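Local coordinates for protein Mannose/sialic acid-binding lectin (Polygonatum cyrtonema, PDB 3A0C) that probably binds carbohydrates such as mannose through a bulb-type lectin domain with the beta-prism II fold, at residues L4-S9 with L55-N60; G19-L24 with Y35-P40; S51-T56 with L63-Q68. All coordinates share one frame; numbering follows the deposited sequence.

Interaction 1 of 3, residues L4-S9 with L55-N60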
loop_
_atom_site.group_PDB
_atom_site.type_symbol
_atom_site.label_atom_id
_atom_site.label_comp_id
_atom_site.label_asym_id
_atom_site.label_seq_id
_atom_site.Cartn_x
_atom_site.Cartn_y
_atom_site.Cartn_z
ATOM N N LEU A 4 -3.739 0.205 -4.600
ATOM C CA LEU A 4 -4.834 -0.449 -5.311
ATOM C C LEU A 4 -4.827 -1.889 -4.807
ATOM O O LEU A 4 -3.881 -2.627 -5.054
ATOM C CB LEU A 4 -4.596 -0.456 -6.827
ATOM C CG LEU A 4 -5.677 -1.191 -7.637
ATOM C CD1 LEU A 4 -6.869 -0.270 -7.794
ATOM C CD2 LEU A 4 -5.152 -1.617 -9.016
ATOM N N SER A 5 -5.872 -2.295 -4.103
ATOM C CA SER A 5 -5.905 -3.646 -3.571
ATOM C C SER A 5 -6.840 -4.613 -4.286
ATOM O O SER A 5 -7.879 -4.223 -4.798
ATOM C CB SER A 5 -6.230 -3.607 -2.078
ATOM O OG SER A 5 -7.484 -3.000 -1.852
ATOM N N SER A 6 -6.442 -5.882 -4.308
ATOM C CA SER A 6 -7.204 -6.950 -4.940
ATOM C C SER A 6 -8.667 -6.947 -4.498
ATOM O O SER A 6 -8.946 -6.855 -3.315
ATOM C CB SER A 6 -6.594 -8.300 -4.555
ATOM O OG SER A 6 -5.193 -8.280 -4.720
ATOM N N PRO A 7 -9.615 -7.099 -5.438
ATOM C CA PRO A 7 -9.433 -7.266 -6.886
ATOM C C PRO A 7 -9.878 -5.995 -7.583
ATOM O O PRO A 7 -10.506 -6.038 -8.635
ATOM C CB PRO A 7 -10.346 -8.435 -7.206
ATOM C CG PRO A 7 -11.537 -8.101 -6.362
ATOM C CD PRO A 7 -10.932 -7.615 -5.030
ATOM N N ASN A 8 -9.557 -4.867 -6.964
ATOM C CA ASN A 8 -9.909 -3.568 -7.495
ATOM C C ASN A 8 -9.225 -3.280 -8.819
ATOM O O ASN A 8 -8.324 -3.998 -9.232
ATOM C CB ASN A 8 -9.566 -2.483 -6.469
ATOM C CG ASN A 8 -10.792 -1.698 -6.026
ATOM O OD1 ASN A 8 -11.854 -2.275 -5.769
ATOM N ND2 ASN A 8 -10.653 -0.373 -5.937
ATOM N N SER A 9 -9.663 -2.215 -9.475
ATOM C CA SER A 9 -9.105 -1.832 -10.754
ATOM C C SER A 9 -8.930 -0.333 -10.908
ATOM O O SER A 9 -9.573 0.458 -10.231
ATOM C CB SER A 9 -10.001 -2.367 -11.874
ATOM O OG SER A 9 -9.754 -1.699 -13.098
ATOM N N LEU A 55 -6.664 -1.380 -15.341
ATOM C CA LEU A 55 -5.591 -2.171 -14.759
ATOM C C LEU A 55 -6.193 -2.887 -13.566
ATOM O O LEU A 55 -6.575 -2.259 -12.589
ATOM C CB LEU A 55 -4.440 -1.270 -14.297
ATOM C CG LEU A 55 -3.301 -2.028 -13.605
ATOM C CD1 LEU A 55 -2.276 -2.512 -14.626
ATOM C CD2 LEU A 55 -2.655 -1.123 -12.579
ATOM N N THR A 56 -6.282 -4.203 -13.644
ATOM C CA THR A 56 -6.868 -4.970 -12.571
ATOM C C THR A 56 -5.817 -5.780 -11.829
ATOM O O THR A 56 -4.964 -6.414 -12.454
ATOM C CB THR A 56 -7.937 -5.947 -13.116
ATOM O OG1 THR A 56 -8.896 -5.229 -13.898
ATOM C CG2 THR A 56 -8.650 -6.639 -11.988
ATOM N N LEU A 57 -5.860 -5.726 -10.497
ATOM C CA LEU A 57 -4.970 -6.543 -9.675
ATOM C C LEU A 57 -5.864 -7.665 -9.100
ATOM O O LEU A 57 -6.706 -7.419 -8.247
ATOM C CB LEU A 57 -4.341 -5.730 -8.532
ATOM C CG LEU A 57 -3.501 -6.555 -7.534
ATOM C CD1 LEU A 57 -2.373 -7.236 -8.267
ATOM C CD2 LEU A 57 -2.945 -5.677 -6.436
ATOM N N HIS A 58 -5.695 -8.886 -9.591
ATOM C CA HIS A 58 -6.493 -10.025 -9.136
ATOM C C HIS A 58 -6.072 -10.514 -7.760
ATOM O O HIS A 58 -4.979 -10.200 -7.286
ATOM C CB HIS A 58 -6.371 -11.176 -10.137
ATOM C CG HIS A 58 -6.882 -10.838 -11.498
ATOM N ND1 HIS A 58 -8.219 -10.625 -11.753
ATOM C CD2 HIS A 58 -6.235 -10.625 -12.668
ATOM C CE1 HIS A 58 -8.374 -10.294 -13.023
ATOM N NE2 HIS A 58 -7.186 -10.286 -13.602
ATOM N N ASN A 59 -6.934 -11.306 -7.127
ATOM C CA ASN A 59 -6.639 -11.825 -5.797
ATOM C C ASN A 59 -5.508 -12.830 -5.761
ATOM O O ASN A 59 -5.122 -13.273 -4.680
ATOM C CB ASN A 59 -7.872 -12.470 -5.167
ATOM C CG ASN A 59 -8.962 -11.475 -4.855
ATOM O OD1 ASN A 59 -8.701 -10.379 -4.375
ATOM N ND2 ASN A 59 -10.200 -11.863 -5.111
ATOM N N ASN A 60 -4.986 -13.207 -6.927
ATOM C CA ASN A 60 -3.879 -14.159 -6.965
ATOM C C ASN A 60 -2.529 -13.476 -7.197
ATOM O O ASN A 60 -1.505 -14.138 -7.330
ATOM C CB ASN A 60 -4.124 -15.265 -8.007
ATOM C CG ASN A 60 -4.161 -14.748 -9.428
ATOM O OD1 ASN A 60 -4.191 -13.546 -9.670
ATOM N ND2 ASN A 60 -4.168 -15.665 -10.384
#

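Interaction 2 of 3, residues G19-L24 with Y35-P40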
loop_
_atom_site.group_PDB
_atom_site.type_symbol
_atom_site.label_atom_id
_atom_site.label_comp_id
_atom_site.label_asym_id
_atom_site.label_seq_id
_atom_site.Cartn_x
_atom_site.Cartn_y
_atom_site.Cartn_z
ATOM N N GLY A 19 3.700 11.565 -2.785
ATOM C CA GLY A 19 4.747 12.568 -2.815
ATOM C C GLY A 19 6.106 11.937 -3.055
ATOM O O GLY A 19 6.289 10.735 -2.809
ATOM N N PRO A 20 7.102 12.724 -3.504
ATOM C CA PRO A 20 7.032 14.160 -3.795
ATOM C C PRO A 20 6.226 14.622 -5.019
ATOM O O PRO A 20 5.523 15.634 -4.943
ATOM C CB PRO A 20 8.503 14.551 -3.890
ATOM C CG PRO A 20 9.151 13.307 -4.410
ATOM C CD PRO A 20 8.497 12.249 -3.572
ATOM N N SER A 21 6.317 13.899 -6.139
ATOM C CA SER A 21 5.597 14.286 -7.360
ATOM C C SER A 21 5.350 13.086 -8.281
ATOM O O SER A 21 5.617 13.142 -9.488
ATOM C CB SER A 21 6.405 15.351 -8.100
ATOM O OG SER A 21 7.752 14.930 -8.258
ATOM N N TYR A 22 4.815 12.015 -7.702
ATOM C CA TYR A 22 4.564 10.778 -8.433
ATOM C C TYR A 22 3.089 10.493 -8.732
ATOM O O TYR A 22 2.223 10.679 -7.880
ATOM C CB TYR A 22 5.184 9.609 -7.649
ATOM C CG TYR A 22 6.635 9.840 -7.259
ATOM C CD1 TYR A 22 7.183 9.211 -6.140
ATOM C CD2 TYR A 22 7.453 10.690 -8.004
ATOM C CE1 TYR A 22 8.505 9.426 -5.766
ATOM C CE2 TYR A 22 8.780 10.904 -7.648
ATOM C CZ TYR A 22 9.296 10.271 -6.527
ATOM O OH TYR A 22 10.607 10.473 -6.173
ATOM N N ARG A 23 2.832 10.035 -9.957
ATOM C CA ARG A 23 1.488 9.691 -10.411
ATOM C C ARG A 23 1.539 8.476 -11.338
ATOM O O ARG A 23 2.183 8.501 -12.381
ATOM C CB ARG A 23 0.848 10.845 -11.188
ATOM C CG ARG A 23 1.354 12.219 -10.832
ATOM C CD ARG A 23 1.769 12.965 -12.106
ATOM N NE ARG A 23 1.750 14.419 -11.935
ATOM C CZ ARG A 23 1.971 15.289 -12.915
ATOM N NH1 ARG A 23 2.239 14.856 -14.141
ATOM N NH2 ARG A 23 1.902 16.589 -12.674
ATOM N N LEU A 24 0.842 7.421 -10.948
ATOM C CA LEU A 24 0.780 6.198 -11.725
ATOM C C LEU A 24 -0.600 6.211 -12.363
ATOM O O LEU A 24 -1.602 6.015 -11.675
ATOM C CB LEU A 24 0.918 4.995 -10.798
ATOM C CG LEU A 24 0.951 3.632 -11.469
ATOM C CD1 LEU A 24 2.140 3.534 -12.417
ATOM C CD2 LEU A 24 1.027 2.576 -10.399
ATOM N N TYR A 35 4.549 8.679 -13.829
ATOM C CA TYR A 35 5.075 10.019 -14.060
ATOM C C TYR A 35 5.778 10.604 -12.855
ATOM O O TYR A 35 5.342 10.421 -11.720
ATOM C CB TYR A 35 3.957 10.966 -14.466
ATOM C CG TYR A 35 3.488 10.736 -15.875
ATOM C CD1 TYR A 35 4.240 11.178 -16.957
ATOM C CD2 TYR A 35 2.307 10.048 -16.131
ATOM C CE1 TYR A 35 3.830 10.941 -18.272
ATOM C CE2 TYR A 35 1.884 9.802 -17.437
ATOM C CZ TYR A 35 2.658 10.251 -18.504
ATOM O OH TYR A 35 2.290 9.980 -19.799
ATOM N N ASP A 36 6.873 11.313 -13.114
ATOM C CA ASP A 36 7.646 11.969 -12.068
ATOM C C ASP A 36 7.733 13.425 -12.494
ATOM O O ASP A 36 8.539 13.774 -13.348
ATOM C CB ASP A 36 9.054 11.378 -11.975
ATOM C CG ASP A 36 9.868 11.979 -10.835
ATOM O OD1 ASP A 36 9.473 13.051 -10.315
ATOM O OD2 ASP A 36 10.905 11.388 -10.470
ATOM N N SER A 37 6.888 14.264 -11.903
ATOM C CA SER A 37 6.836 15.689 -12.235
ATOM C C SER A 37 6.582 15.952 -13.722
ATOM O O SER A 37 7.107 16.918 -14.281
ATOM C CB SER A 37 8.132 16.388 -11.826
ATOM O OG SER A 37 8.240 16.486 -10.421
ATOM N N GLY A 38 5.793 15.095 -14.363
ATOM C CA GLY A 38 5.515 15.291 -15.770
ATOM C C GLY A 38 6.421 14.490 -16.669
ATOM O O GLY A 38 6.227 14.459 -17.870
ATOM N N LYS A 39 7.410 13.833 -16.084
ATOM C CA LYS A 39 8.357 13.026 -16.847
ATOM C C LYS A 39 8.038 11.542 -16.712
ATOM O O LYS A 39 7.966 11.016 -15.599
ATOM C CB LYS A 39 9.792 13.286 -16.342
ATOM C CG LYS A 39 10.735 12.064 -16.415
ATOM C CD LYS A 39 11.972 12.242 -15.526
ATOM C CE LYS A 39 12.733 10.926 -15.314
ATOM N NZ LYS A 39 13.293 10.345 -16.577
ATOM N N PRO A 40 7.823 10.848 -17.841
ATOM C CA PRO A 40 7.528 9.417 -17.752
ATOM C C PRO A 40 8.807 8.643 -17.399
ATOM O O PRO A 40 9.762 8.621 -18.180
ATOM C CB PRO A 40 6.995 9.087 -19.144
ATOM C CG PRO A 40 7.677 10.082 -20.020
ATOM C CD PRO A 40 7.617 11.346 -19.212
#

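Interaction 3 of 3, residues S51-T56 with L63-Q68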
loop_
_atom_site.group_PDB
_atom_site.type_symbol
_atom_site.label_atom_id
_atom_site.label_comp_id
_atom_site.label_asym_id
_atom_site.label_seq_id
_atom_site.Cartn_x
_atom_site.Cartn_y
_atom_site.Cartn_z
ATOM N N SER A 51 -8.557 0.129 -26.276
ATOM C CA SER A 51 -9.447 1.219 -25.937
ATOM C C SER A 51 -10.180 0.878 -24.645
ATOM O O SER A 51 -10.493 -0.277 -24.378
ATOM C CB SER A 51 -10.470 1.443 -27.059
ATOM O OG SER A 51 -9.840 1.821 -28.272
ATOM N N GLY A 52 -10.453 1.893 -23.842
ATOM C CA GLY A 52 -11.156 1.658 -22.601
ATOM C C GLY A 52 -10.457 0.670 -21.689
ATOM O O GLY A 52 -11.108 -0.155 -21.063
ATOM N N CYS A 53 -9.137 0.745 -21.611
ATOM C CA CYS A 53 -8.381 -0.156 -20.741
ATOM C C CYS A 53 -8.554 0.125 -19.241
ATOM O O CYS A 53 -8.916 1.235 -18.830
ATOM C CB CYS A 53 -6.884 -0.100 -21.064
ATOM S SG CYS A 53 -6.373 -1.048 -22.528
ATOM N N ARG A 54 -8.297 -0.911 -18.446
ATOM C CA ARG A 54 -8.359 -0.845 -16.992
ATOM C C ARG A 54 -7.230 -1.731 -16.485
ATOM O O ARG A 54 -6.857 -2.694 -17.136
ATOM C CB ARG A 54 -9.695 -1.363 -16.463
ATOM C CG ARG A 54 -9.965 -2.825 -16.742
ATOM C CD ARG A 54 -11.330 -3.241 -16.215
ATOM N NE ARG A 54 -11.867 -4.407 -16.918
ATOM C CZ ARG A 54 -11.534 -5.664 -16.657
ATOM N NH1 ARG A 54 -10.660 -5.944 -15.698
ATOM N NH2 ARG A 54 -12.078 -6.641 -17.361
ATOM N N LEU A 55 -6.664 -1.380 -15.341
ATOM C CA LEU A 55 -5.591 -2.171 -14.759
ATOM C C LEU A 55 -6.193 -2.887 -13.566
ATOM O O LEU A 55 -6.575 -2.259 -12.589
ATOM C CB LEU A 55 -4.440 -1.270 -14.297
ATOM C CG LEU A 55 -3.301 -2.028 -13.605
ATOM C CD1 LEU A 55 -2.276 -2.512 -14.626
ATOM C CD2 LEU A 55 -2.655 -1.123 -12.579
ATOM N N THR A 56 -6.282 -4.203 -13.644
ATOM C CA THR A 56 -6.868 -4.970 -12.571
ATOM C C THR A 56 -5.817 -5.780 -11.829
ATOM O O THR A 56 -4.964 -6.414 -12.454
ATOM C CB THR A 56 -7.937 -5.947 -13.116
ATOM O OG1 THR A 56 -8.896 -5.229 -13.898
ATOM C CG2 THR A 56 -8.650 -6.639 -11.988
ATOM N N LEU A 63 -1.264 -8.857 -12.006
ATOM C CA LEU A 63 -1.665 -7.514 -12.411
ATOM C C LEU A 63 -1.850 -7.535 -13.937
ATOM O O LEU A 63 -0.891 -7.763 -14.683
ATOM C CB LEU A 63 -0.580 -6.523 -12.013
ATOM C CG LEU A 63 -0.915 -5.058 -12.228
ATOM C CD1 LEU A 63 -2.103 -4.645 -11.369
ATOM C CD2 LEU A 63 0.308 -4.257 -11.879
ATOM N N VAL A 64 -3.075 -7.288 -14.397
ATOM C CA VAL A 64 -3.397 -7.353 -15.820
ATOM C C VAL A 64 -4.052 -6.109 -16.419
ATOM O O VAL A 64 -4.830 -5.428 -15.751
ATOM C CB VAL A 64 -4.349 -8.550 -16.066
ATOM C CG1 VAL A 64 -4.550 -8.784 -17.559
ATOM C CG2 VAL A 64 -3.811 -9.784 -15.352
ATOM N N ILE A 65 -3.725 -5.814 -17.680
ATOM C CA ILE A 65 -4.332 -4.686 -18.387
ATOM C C ILE A 65 -5.297 -5.310 -19.406
ATOM O O ILE A 65 -4.896 -6.137 -20.213
ATOM C CB ILE A 65 -3.287 -3.808 -19.150
ATOM C CG1 ILE A 65 -2.478 -2.950 -18.172
ATOM C CG2 ILE A 65 -3.999 -2.875 -20.142
ATOM C CD1 ILE A 65 -1.414 -2.096 -18.845
ATOM N N TYR A 66 -6.568 -4.927 -19.343
ATOM C CA TYR A 66 -7.585 -5.450 -20.248
ATOM C C TYR A 66 -8.133 -4.308 -21.113
ATOM O O TYR A 66 -8.308 -3.193 -20.627
ATOM C CB TYR A 66 -8.750 -6.040 -19.442
ATOM C CG TYR A 66 -8.464 -7.294 -18.635
ATOM C CD1 TYR A 66 -8.415 -8.546 -19.243
ATOM C CD2 TYR A 66 -8.287 -7.229 -17.255
ATOM C CE1 TYR A 66 -8.197 -9.708 -18.495
ATOM C CE2 TYR A 66 -8.066 -8.385 -16.493
ATOM C CZ TYR A 66 -8.018 -9.620 -17.117
ATOM O OH TYR A 66 -7.752 -10.755 -16.375
ATOM N N ASP A 67 -8.412 -4.562 -22.387
ATOM C CA ASP A 67 -8.969 -3.495 -23.211
ATOM C C ASP A 67 -10.454 -3.456 -22.919
ATOM O O ASP A 67 -10.915 -4.070 -21.967
ATOM C CB ASP A 67 -8.741 -3.747 -24.704
ATOM C CG ASP A 67 -9.443 -4.995 -25.206
ATOM O OD1 ASP A 67 -10.381 -5.468 -24.534
ATOM O OD2 ASP A 67 -9.064 -5.504 -26.281
ATOM N N GLN A 68 -11.214 -2.754 -23.744
ATOM C CA GLN A 68 -12.653 -2.649 -23.531
ATOM C C GLN A 68 -13.372 -3.946 -23.878
ATOM O O GLN A 68 -14.508 -4.157 -23.447
ATOM C CB GLN A 68 -13.225 -1.494 -24.360
ATOM C CG GLN A 68 -14.447 -0.833 -23.743
ATOM C CD GLN A 68 -14.840 0.456 -24.462
ATOM O OE1 GLN A 68 -15.206 0.444 -25.638
ATOM N NE2 GLN A 68 -14.758 1.575 -23.751
#

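Interaction 1 of 3, residues L4-S9 with L55-N60
Ser6 and Pro7, joined by a cis peptide, lean on the end of segment 55-60. Asn59 OD1 comes to 3.0 Å from Ser6 CB, with the Pro7 ring alongside the amide and pointing the same way. The hydroxyl of Ser6 sits anti to its own carbonyl carbon (chi1 -48°), which leaves OG 3.2 Å from His58 O; it also accepts a hydrogen bond from the backbone N-H of Tyr85. Leu57 O is buried without a hydrogen-bond partner; the CA atoms of Ser6 and Pro7 approach it instead, at 3.4 Å and 3.1 Å, as C-H...O contacts. The one regular backbone bond is Leu57 N to Asn8 O, 3.3 Å and nearly straight at 168°. Farther along, Ser9 OG reaches Leu55 O through a weak bond of 3.3 Å, its chi1 of 162° turning the hydroxyl away from Ser9 N. On the side of Leu4, Leu55 and Leu57, Leu4 CD2 touches Leu57 CB at 4.2 Å. Through this cis-Pro7 turn the chain passes between two sheets of the beta-prism II fold: strand 3-5 pairs with 86-89, while Ser9 pairs antiparallel with Thr56 (non-hydrogen-bonded), joining strand 9-10, outermost of its sheet within this chain, to strand 54-57.

Interaction 2 of 3, residues G19-L24 with Y35-P40
Arg23 lays one face of its guanidinium over the backbone of Gly38, its NH1 3.6 Å from Gly38 N. A bend at chi2 (129°) carries the chain back across the hairpin, so that Arg23 CD rests 3.8 Å from Tyr35 CB; the guanidinium and the Tyr35 ring are 61° apart. The backbones of the same two residues form a hydrogen-bonded antiparallel pair, with Tyr35 N 2.8 Å from Arg23 O. The hairpin of strands 22-26 and 32-36 belongs to one of the four-stranded sheets of the beta-prism II fold. Tyr35 closes the QxDxNxVxY signature of bulb-type lectins, and its OH bonds to Gln27, the first residue of that signature. A type I' turn from Asp36 to Lys39 leads on to strand 39-43; at the backbone angles of Gly38 a CB would jam against Ser37 O. On the other face Asp36 points its OD1 at the edge of the Tyr22 ring, in the ring plane and 3.5 Å from Tyr22 CE2, with the carboxylate turned 83° from the ring; OD2 is salt-bridged to Arg93. At the open end of the hairpin Ser21 OG and Ser37 OG share a 2.7 Å hydrogen bond, and Ser37 N bonds to Ser21 O.

Interaction 3 of 3, residues S51-T56 with L63-Q68
With chi1 at 64°, Arg54 sends CG between its own backbone N and carbonyl carbon, and the chain then runs extended to NE before chi4 turns the guanidinium. One face of the group thereby comes to lie over CB and CG of Tyr66, its plane 34° from that of the ring, and Arg54 NH1 approaches Tyr66 CD2 at 3.1 Å. Arg54 NH1 also donates to Thr56 OG1 in a bond that is short at 2.6 Å and lies in the guanidinium plane but is bent (131° at the hydrogen); it helps to fix the rotation of the group. NH2 has a weak bond to Asn70. Val64 CG1 lies over a face of the Tyr66 ring.

On the opposite face of the hairpin, Leu55, Leu63 and Ile65 interlock: Leu55 CG meets Leu63 CD1 at 3.6 Å, and Leu55 CD1 meets Ile65 CG1 at the same distance. Ile65 CG2 also touches Cys53 SG at 3.8 Å; that sulfur is disulfide-bonded to Cys30, tying this hairpin to the turn joining strands 22-26 and 32-36.

The antiparallel strands 54-56 and 63-66 form a beta hairpin of the beta-prism II fold that carries a second, divergent copy of the bulb-lectin signature. Backbone bonds stitch two hydrogen-bonded pairs, Arg54 with Tyr66 and Thr56 with Val64; Thr56 N to Val64 O is 2.8 Å. Toward the segment ends, Gln68 N and Ser51 O make a weak bond. The hairpin thus has two chemistries: the face of Leu55, Leu63 and Ile65 is apolar and disulfide-braced, whereas on the face of Arg54, Thr56, Val64 and Tyr66 the guanidinium charge probably polarises the Thr56 hydroxyl and the neighbouring ring.

In the fold
Interactions 1 and 3 are neighbours in one sheet: their centres are 11 Å apart, they share Leu55 and Thr56, and they meet again where His58 NE2 comes 2.9 Å from Tyr66 OH, a probable hydrogen bond. Interaction 2 belongs to another sheet of the prism, its centre 22 Å from that of interaction 1 and 21 Å from that of interaction 3, with nearest atoms about 6 Å away in both cases. By sequence alignment, His58 and Tyr66 take the positions of Gln27 and Tyr35 in the bulb-lectin signature, a sugar-site motif in this family. The copy at 58-66 departs from it, with His58 for Gln and Asn60 for Asp, so a sugar site there is uncertain.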